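PDB 1V0D: DNA fragmentation factor subunit beta from Mus musculus, which acts as an apoptotic endonuclease that cuts naked DNA and brings on DNA fragmentation and chromatin condensation. Local coordinates for residues L125-T137 with S243-L255. Sequence-based numbering, arbitrary orientation.
Sequences LLHHVSQNITAET and SINPYGNRESRIL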
loop_
_atom_site.group_PDB
_atom_site.type_symbol
_atom_site.label_atom_id
_atom_site.label_comp_id
_atom_site.label_asym_id
_atom_site.label_seq_id
_atom_site.Cartn_x
_atom_site.Cartn_y
_atom_site.Cartn_z
ATOM N N LEU A 125 8.146 17.367 -6.155
ATOM C CA LEU A 125 8.443 17.960 -7.451
ATOM C C LEU A 125 9.563 17.221 -8.154
ATOM O O LEU A 125 9.465 16.912 -9.336
ATOM C CB LEU A 125 8.812 19.431 -7.291
ATOM C CG LEU A 125 7.577 20.325 -7.192
ATOM C CD1 LEU A 125 7.974 21.757 -6.855
ATOM C CD2 LEU A 125 6.826 20.262 -8.522
ATOM N N LEU A 126 10.631 16.932 -7.427
ATOM C CA LEU A 126 11.747 16.219 -8.016
ATOM C C LEU A 126 11.214 14.902 -8.559
ATOM O O LEU A 126 11.577 14.475 -9.656
ATOM C CB LEU A 126 12.820 15.946 -6.966
ATOM C CG LEU A 126 14.260 16.300 -7.349
ATOM C CD1 LEU A 126 15.205 15.622 -6.364
ATOM C CD2 LEU A 126 14.566 15.843 -8.775
ATOM N N HIS A 127 10.347 14.260 -7.780
ATOM C CA HIS A 127 9.757 12.993 -8.190
ATOM C C HIS A 127 9.017 13.202 -9.493
ATOM O O HIS A 127 9.280 12.528 -10.483
ATOM C CB HIS A 127 8.762 12.483 -7.147
ATOM C CG HIS A 127 7.993 11.273 -7.590
ATOM N ND1 HIS A 127 6.638 11.129 -7.374
ATOM C CD2 HIS A 127 8.392 10.151 -8.236
ATOM C CE1 HIS A 127 6.236 9.972 -7.868
ATOM N NE2 HIS A 127 7.279 9.358 -8.396
ATOM N N HIS A 128 8.089 14.150 -9.474
ATOM C CA HIS A 128 7.269 14.470 -10.632
ATOM C C HIS A 128 8.079 14.696 -11.897
ATOM O O HIS A 128 7.673 14.280 -12.982
ATOM C CB HIS A 128 6.432 15.708 -10.335
ATOM C CG HIS A 128 5.454 16.048 -11.411
ATOM N ND1 HIS A 128 5.843 16.469 -12.665
ATOM C CD2 HIS A 128 4.099 16.037 -11.421
ATOM C CE1 HIS A 128 4.770 16.703 -13.401
ATOM N NE2 HIS A 128 3.699 16.448 -12.670
ATOM N N VAL A 129 9.227 15.345 -11.755
ATOM C CA VAL A 129 10.076 15.638 -12.901
ATOM C C VAL A 129 11.047 14.521 -13.279
ATOM O O VAL A 129 11.205 14.231 -14.458
ATOM C CB VAL A 129 10.860 16.940 -12.677
ATOM C CG1 VAL A 129 11.765 17.210 -13.856
ATOM C CG2 VAL A 129 9.890 18.093 -12.493
ATOM N N SER A 130 11.699 13.905 -12.294
ATOM C CA SER A 130 12.639 12.811 -12.563
ATOM C C SER A 130 11.859 11.634 -13.117
ATOM O O SER A 130 11.778 10.582 -12.486
ATOM C CB SER A 130 13.345 12.358 -11.278
ATOM O OG SER A 130 14.252 13.332 -10.787
ATOM N N GLN A 131 11.289 11.806 -14.299
ATOM C CA GLN A 131 10.493 10.755 -14.907
ATOM C C GLN A 131 10.873 10.468 -16.359
ATOM O O GLN A 131 11.373 11.341 -17.068
ATOM C CB GLN A 131 9.010 11.141 -14.801
ATOM C CG GLN A 131 8.154 10.787 -16.008
ATOM C CD GLN A 131 8.394 11.705 -17.196
ATOM O OE1 GLN A 131 8.264 12.927 -17.084
ATOM N NE2 GLN A 131 8.740 11.118 -18.343
ATOM N N ASN A 132 10.638 9.236 -16.795
ATOM C CA ASN A 132 10.935 8.859 -18.168
ATOM C C ASN A 132 9.898 7.871 -18.709
ATOM O O ASN A 132 10.194 6.703 -18.997
ATOM C CB ASN A 132 12.334 8.266 -18.265
ATOM C CG ASN A 132 12.742 7.993 -19.695
ATOM O OD1 ASN A 132 12.037 8.368 -20.639
ATOM N ND2 ASN A 132 13.885 7.342 -19.867
ATOM N N ILE A 133 8.672 8.373 -18.846
ATOM C CA ILE A 133 7.538 7.598 -19.335
ATOM C C ILE A 133 7.768 6.997 -20.717
ATOM O O ILE A 133 7.438 5.834 -20.969
ATOM C CB ILE A 133 6.291 8.478 -19.415
ATOM C CG1 ILE A 133 5.968 9.039 -18.037
ATOM C CG2 ILE A 133 5.128 7.680 -19.955
ATOM C CD1 ILE A 133 4.835 10.041 -18.054
ATOM N N THR A 134 8.335 7.799 -21.609
ATOM C CA THR A 134 8.571 7.368 -22.970
ATOM C C THR A 134 9.435 6.126 -23.106
ATOM O O THR A 134 9.206 5.316 -24.002
ATOM C CB THR A 134 9.194 8.490 -23.800
ATOM O OG1 THR A 134 8.415 9.684 -23.652
ATOM C CG2 THR A 134 9.215 8.098 -25.267
ATOM N N ALA A 135 10.423 5.960 -22.231
ATOM C CA ALA A 135 11.299 4.786 -22.311
ATOM C C ALA A 135 10.520 3.490 -22.071
ATOM O O ALA A 135 9.642 3.433 -21.215
ATOM C CB ALA A 135 12.431 4.913 -21.301
ATOM N N GLU A 136 10.850 2.442 -22.813
ATOM C CA GLU A 136 10.136 1.181 -22.660
ATOM C C GLU A 136 11.012 0.005 -22.253
ATOM O O GLU A 136 10.556 -0.916 -21.565
ATOM C CB GLU A 136 9.424 0.831 -23.967
ATOM C CG GLU A 136 8.637 -0.467 -23.916
ATOM C CD GLU A 136 7.355 -0.360 -23.088
ATOM O OE1 GLU A 136 6.792 -1.424 -22.734
ATOM O OE2 GLU A 136 6.899 0.777 -22.806
ATOM N N THR A 137 12.270 0.039 -22.682
ATOM C CA THR A 137 13.201 -1.042 -22.389
ATOM C C THR A 137 14.123 -0.791 -21.214
ATOM O O THR A 137 14.417 0.357 -20.860
ATOM C CB THR A 137 14.069 -1.342 -23.594
ATOM O OG1 THR A 137 13.238 -1.411 -24.753
ATOM C CG2 THR A 137 14.784 -2.681 -23.411
ATOM N N SER A 243 -4.550 9.866 -10.603
ATOM C CA SER A 243 -4.019 9.256 -11.814
ATOM C C SER A 243 -2.628 8.742 -11.467
ATOM O O SER A 243 -2.112 9.009 -10.385
ATOM C CB SER A 243 -3.958 10.254 -12.975
ATOM O OG SER A 243 -2.947 11.228 -12.803
ATOM N N ILE A 244 -2.019 7.993 -12.370
ATOM C CA ILE A 244 -0.700 7.458 -12.092
ATOM C C ILE A 244 -0.145 6.808 -13.343
ATOM O O ILE A 244 -0.883 6.149 -14.081
ATOM C CB ILE A 244 -0.763 6.398 -10.968
ATOM C CG1 ILE A 244 0.654 5.964 -10.575
ATOM C CG2 ILE A 244 -1.588 5.192 -11.435
ATOM C CD1 ILE A 244 0.704 4.976 -9.412
ATOM N N ASN A 245 1.147 7.003 -13.592
ATOM C CA ASN A 245 1.773 6.395 -14.756
ATOM C C ASN A 245 2.931 5.542 -14.277
ATOM O O ASN A 245 4.076 5.991 -14.217
ATOM C CB ASN A 245 2.260 7.461 -15.739
ATOM C CG ASN A 245 2.686 6.868 -17.081
ATOM O OD1 ASN A 245 2.537 7.504 -18.127
ATOM N ND2 ASN A 245 3.224 5.650 -17.054
ATOM N N PRO A 246 2.644 4.282 -13.931
ATOM C CA PRO A 246 3.674 3.356 -13.446
ATOM C C PRO A 246 4.843 3.167 -14.409
ATOM O O PRO A 246 5.875 2.629 -14.028
ATOM C CB PRO A 246 2.891 2.065 -13.226
ATOM C CG PRO A 246 1.840 2.137 -14.296
ATOM C CD PRO A 246 1.380 3.572 -14.192
ATOM N N TYR A 247 4.688 3.615 -15.650
ATOM C CA TYR A 247 5.745 3.442 -16.638
ATOM C C TYR A 247 6.889 4.444 -16.627
ATOM O O TYR A 247 7.926 4.190 -17.249
ATOM C CB TYR A 247 5.179 3.442 -18.059
ATOM C CG TYR A 247 4.342 2.250 -18.414
ATOM C CD1 TYR A 247 2.982 2.216 -18.105
ATOM C CD2 TYR A 247 4.894 1.170 -19.096
ATOM C CE1 TYR A 247 2.186 1.138 -18.470
ATOM C CE2 TYR A 247 4.105 0.083 -19.468
ATOM C CZ TYR A 247 2.750 0.080 -19.150
ATOM O OH TYR A 247 1.956 -0.973 -19.516
ATOM N N GLY A 248 6.745 5.571 -15.946
ATOM C CA GLY A 248 7.840 6.520 -16.025
ATOM C C GLY A 248 8.669 6.774 -14.794
ATOM O O GLY A 248 9.258 7.849 -14.672
ATOM N N ASN A 249 8.784 5.793 -13.910
ATOM C CA ASN A 249 9.507 6.045 -12.679
ATOM C C ASN A 249 9.487 4.772 -11.833
ATOM O O ASN A 249 8.485 4.057 -11.803
ATOM C CB ASN A 249 8.767 7.186 -11.986
ATOM C CG ASN A 249 9.385 7.605 -10.705
ATOM O OD1 ASN A 249 9.584 6.796 -9.803
ATOM N ND2 ASN A 249 9.671 8.897 -10.591
ATOM N N ARG A 250 10.590 4.482 -11.152
ATOM C CA ARG A 250 10.670 3.292 -10.312
ATOM C C ARG A 250 9.686 3.385 -9.156
ATOM O O ARG A 250 8.925 2.459 -8.898
ATOM C CB ARG A 250 12.080 3.119 -9.753
ATOM C CG ARG A 250 12.145 2.049 -8.698
ATOM C CD ARG A 250 13.513 1.895 -8.078
ATOM N NE ARG A 250 13.439 0.904 -7.010
ATOM C CZ ARG A 250 13.245 1.194 -5.725
ATOM N NH1 ARG A 250 13.123 2.462 -5.327
ATOM N NH2 ARG A 250 13.117 0.206 -4.844
ATOM N N GLU A 251 9.712 4.508 -8.453
ATOM C CA GLU A 251 8.820 4.713 -7.323
ATOM C C GLU A 251 7.371 4.659 -7.793
ATOM O O GLU A 251 6.478 4.216 -7.063
ATOM C CB GLU A 251 9.110 6.063 -6.680
ATOM C CG GLU A 251 8.269 6.361 -5.462
ATOM C CD GLU A 251 8.810 7.540 -4.673
ATOM O OE1 GLU A 251 9.994 7.475 -4.253
ATOM O OE2 GLU A 251 8.055 8.522 -4.475
ATOM N N SER A 252 7.148 5.112 -9.022
ATOM C CA SER A 252 5.824 5.115 -9.619
ATOM C C SER A 252 5.362 3.674 -9.839
ATOM O O SER A 252 4.211 3.327 -9.593
ATOM C CB SER A 252 5.885 5.869 -10.937
ATOM O OG SER A 252 4.622 5.906 -11.561
ATOM N N ARG A 253 6.275 2.831 -10.293
ATOM C CA ARG A 253 5.977 1.425 -10.525
ATOM C C ARG A 253 5.551 0.715 -9.231
ATOM O O ARG A 253 4.694 -0.171 -9.233
ATOM C CB ARG A 253 7.224 0.746 -11.084
ATOM C CG ARG A 253 7.066 -0.715 -11.454
ATOM C CD ARG A 253 8.427 -1.381 -11.475
ATOM N NE ARG A 253 8.843 -1.703 -10.116
ATOM C CZ ARG A 253 10.104 -1.871 -9.743
ATOM N NH1 ARG A 253 11.074 -1.739 -10.633
ATOM N NH2 ARG A 253 10.394 -2.185 -8.485
ATOM N N ILE A 254 6.173 1.112 -8.127
ATOM C CA ILE A 254 5.908 0.529 -6.812
ATOM C C ILE A 254 4.610 1.039 -6.188
ATOM O O ILE A 254 3.885 0.277 -5.538
ATOM C CB ILE A 254 7.091 0.824 -5.853
ATOM C CG1 ILE A 254 8.332 0.086 -6.343
ATOM C CG2 ILE A 254 6.742 0.427 -4.419
ATOM C CD1 ILE A 254 9.590 0.489 -5.631
ATOM N N LEU A 255 4.325 2.328 -6.363
ATOM C CA LEU A 255 3.102 2.897 -5.816
ATOM C C LEU A 255 1.894 2.220 -6.461
ATOM O O LEU A 255 0.863 2.012 -5.822
ATOM C CB LEU A 255 3.065 4.406 -6.056
ATOM C CG LEU A 255 4.006 5.212 -5.155
ATOM C CD1 LEU A 255 4.107 6.628 -5.662
ATOM C CD2 LEU A 255 3.496 5.196 -3.723
#
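Gly248 and Ile133 meet backbone to backbone, a worked example of two loops joined at a glycine: the one following helix 116-129 and the one leading from strand 243-244 into helix 250-255, both within the DFF40 family region. Gly248 CA lies 3.5 Å from Ile133 N. Beside them Asn132 N donates to Gly248 O (2.9 Å, 159° at the hydrogen), a hydrogen bond that joins the two loops. Ile133 CG2, anti to the backbone N, and CD1, at the end of the other branch, both lie against the side-chain amide of Asn245. Tyr247 continues this packed side; its OH bonds to Phe210 O, and Lys155 NZ bonds to both Tyr247 O and Ala135 O.

The other side is more polar and more open to solvent, its residues only partly buried. His127 turns its ring edge to the amide of Asn249, the two planes 85° apart. Asn249 N-caps helix 250-255, with Ser252 N giving to OD1 (3.1 Å). Glu251 OE2 stands about 4.0 Å above the centre of the imidazole, while OE1 bonds to NE2 of His242, a zinc ligand, of the second subunit. The chemistry implies a join relying on backbone hydrogen bonding and side-chain contacts, with a nearby carboxylate that may stabilise positive charge on His127.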